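Local coordinates for protein exopolyphosphatase (Cytophaga hutchinsonii, PDB 3MDQ) that probably hydrolyses inorganic polyphosphate from its chain ends, releasing orthophosphate, as a Ppx/GppA-family exopolyphosphatase of the actin-like ATPase clan, at residues G48-E53 and G88-V93. Numbering follows the deposited sequence.
Sequences GFITEE and GSNKQV
Asn-90 and Ile-50 show how one carboxamide can pair with a backbone as a neighbouring strand would, where two loops meet. The setting is the actin-like fold of the Ppx/GppA family, in the domain built on the mixed sheet of strands 27-37, 15-24, 5-11, 76-81 and 106-108. Residues 48-51 lead into helix 52-71, which lies in the chain between strands 27-37 and 76-81, and a type I beta turn from Gly-88 to Lys-91 leads from helix 83-87 into helix 91-102. The Asn-90 amide lies along the backbone of Ile-50 and pairs with both of its polar atoms. Its OD1 takes the proton of Ile-50 N at 2.9 Å on an in-plane lone pair, and its ND2 gives one to Ile-50 O, also at 2.9 Å. That second bond is almost straight, at 177°, with the acceptor practically in the amide plane. With both ends engaged, the amide is held flat and its rotation is fixed. The torsion behind this places CG between the backbone N and the carbonyl carbon (chi1 60°), bringing the amide against Ile-50; although Asn-90 is at the N-cap position, its side chain makes no capping bond. The aliphatic part of Ile-50 packs beside the same group, CB lying 3.7 Å from OD1, while both side chains reach Met-55 on helix 52-71. Phe-49 contributes its CB, 3.7 Å from OD1, and sends its ring away from the turn. Thr-51 caps Ala-54 N through OG1, and a salt bridge from Glu-52 to Arg-97 ties the start of helix 52-71 to helix 91-102. Just before the Ile-50/Asn-90 pair in both segments, Gly-48 O accepts the backbone N-H of Ser-89 at 2.8 Å, the donor tilted 31° from the carbonyl plane, with Ser-89 CB 3.5 Å from that same oxygen.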
loop_
_atom_site.group_PDB
_atom_site.type_symbol
_atom_site.label_atom_id
_atom_site.label_comp_id
_atom_site.label_asym_id
_atom_site.label_seq_id
_atom_site.Cartn_x
_atom_site.Cartn_y
_atom_site.Cartn_z
ATOM N N GLY A 48 -19.122 1.135 -6.287
ATOM C CA GLY A 48 -18.922 2.573 -6.433
ATOM C C GLY A 48 -19.404 3.437 -5.290
ATOM O O GLY A 48 -19.669 4.598 -5.504
ATOM N N PHE A 49 -19.542 2.874 -4.078
ATOM C CA PHE A 49 -19.927 3.677 -2.891
ATOM C C PHE A 49 -19.239 3.206 -1.625
ATOM O O PHE A 49 -18.633 2.123 -1.585
ATOM C CB PHE A 49 -21.452 3.742 -2.725
ATOM C CG PHE A 49 -22.090 2.412 -2.455
ATOM C CD1 PHE A 49 -22.110 1.882 -1.195
ATOM C CD2 PHE A 49 -22.599 1.691 -3.481
ATOM C CE1 PHE A 49 -22.656 0.637 -0.930
ATOM C CE2 PHE A 49 -23.158 0.440 -3.244
ATOM C CZ PHE A 49 -23.201 -0.069 -1.966
ATOM N N ILE A 50 -19.345 4.031 -0.566
ATOM C CA ILE A 50 -18.846 3.692 0.734
ATOM C C ILE A 50 -20.081 3.436 1.645
ATOM O O ILE A 50 -20.976 4.278 1.724
ATOM C CB ILE A 50 -17.970 4.821 1.296
ATOM C CG1 ILE A 50 -16.846 5.182 0.345
ATOM C CG2 ILE A 50 -17.373 4.412 2.666
ATOM C CD1 ILE A 50 -16.117 6.544 0.812
ATOM N N THR A 51 -20.126 2.311 2.351
ATOM C CA THR A 51 -21.297 2.012 3.146
ATOM C C THR A 51 -21.342 2.894 4.380
ATOM O O THR A 51 -20.327 3.478 4.806
ATOM C CB THR A 51 -21.281 0.553 3.630
ATOM O OG1 THR A 51 -20.184 0.356 4.550
ATOM C CG2 THR A 51 -21.167 -0.417 2.437
ATOM N N GLU A 52 -22.504 2.968 4.988
ATOM C CA GLU A 52 -22.613 3.663 6.273
ATOM C C GLU A 52 -21.739 3.033 7.350
ATOM O O GLU A 52 -21.152 3.759 8.176
ATOM C CB GLU A 52 -24.057 3.713 6.778
ATOM C CG GLU A 52 -24.983 4.565 5.971
ATOM C CD GLU A 52 -24.697 6.063 6.082
ATOM O OE1 GLU A 52 -24.138 6.544 7.116
ATOM O OE2 GLU A 52 -25.026 6.767 5.092
ATOM N N GLU A 53 -21.666 1.703 7.376
ATOM C CA GLU A 53 -20.857 1.040 8.384
ATOM C C GLU A 53 -19.392 1.390 8.210
ATOM O O GLU A 53 -18.681 1.609 9.187
ATOM C CB GLU A 53 -21.086 -0.480 8.362
ATOM C CG GLU A 53 -22.499 -0.798 8.941
ATOM C CD GLU A 53 -23.033 -2.158 8.606
ATOM O OE1 GLU A 53 -22.241 -3.119 8.490
ATOM O OE2 GLU A 53 -24.272 -2.260 8.486
ATOM N N GLY A 88 -15.583 6.432 -4.542
ATOM C CA GLY A 88 -16.911 6.407 -3.941
ATOM C C GLY A 88 -17.775 7.569 -4.339
ATOM O O GLY A 88 -17.367 8.759 -4.256
ATOM N N SER A 89 -18.967 7.243 -4.849
ATOM C CA SER A 89 -19.872 8.292 -5.316
ATOM C C SER A 89 -20.274 9.225 -4.196
ATOM O O SER A 89 -20.513 10.411 -4.440
ATOM C CB SER A 89 -21.130 7.702 -5.944
ATOM O OG SER A 89 -21.814 6.929 -4.972
ATOM N N ASN A 90 -20.266 8.712 -2.974
ATOM C CA ASN A 90 -20.633 9.473 -1.800
ATOM C C ASN A 90 -19.427 9.925 -0.977
ATOM O O ASN A 90 -19.556 10.233 0.185
ATOM C CB ASN A 90 -21.610 8.693 -0.925
ATOM C CG ASN A 90 -21.063 7.337 -0.403
ATOM O OD1 ASN A 90 -20.144 6.769 -0.964
ATOM N ND2 ASN A 90 -21.687 6.819 0.643
ATOM N N LYS A 91 -18.263 10.029 -1.596
ATOM C CA LYS A 91 -17.086 10.535 -0.877
ATOM C C LYS A 91 -17.282 11.856 -0.148
ATOM O O LYS A 91 -16.732 12.059 0.930
ATOM C CB LYS A 91 -15.902 10.648 -1.795
ATOM C CG LYS A 91 -15.958 11.739 -2.822
ATOM C CD LYS A 91 -14.652 11.829 -3.692
ATOM C CE LYS A 91 -14.671 13.000 -4.688
ATOM N NZ LYS A 91 -15.766 12.923 -5.697
ATOM N N GLN A 92 -18.050 12.779 -0.706
ATOM C CA GLN A 92 -18.183 14.076 -0.080
ATOM C C GLN A 92 -18.952 13.962 1.234
ATOM O O GLN A 92 -18.769 14.797 2.107
ATOM C CB GLN A 92 -18.892 15.087 -0.976
ATOM C CG GLN A 92 -18.648 16.551 -0.564
ATOM C CD GLN A 92 -17.182 16.915 -0.664
ATOM O OE1 GLN A 92 -16.529 16.587 -1.669
ATOM N NE2 GLN A 92 -16.650 17.554 0.357
ATOM N N VAL A 93 -19.844 12.981 1.363
ATOM C CA VAL A 93 -20.514 12.782 2.649
ATOM C C VAL A 93 -19.461 12.482 3.727
ATOM O O VAL A 93 -19.482 13.068 4.818
ATOM C CB VAL A 93 -21.530 11.604 2.581
ATOM C CG1 VAL A 93 -22.047 11.224 3.968
ATOM C CG2 VAL A 93 -22.709 11.962 1.618
#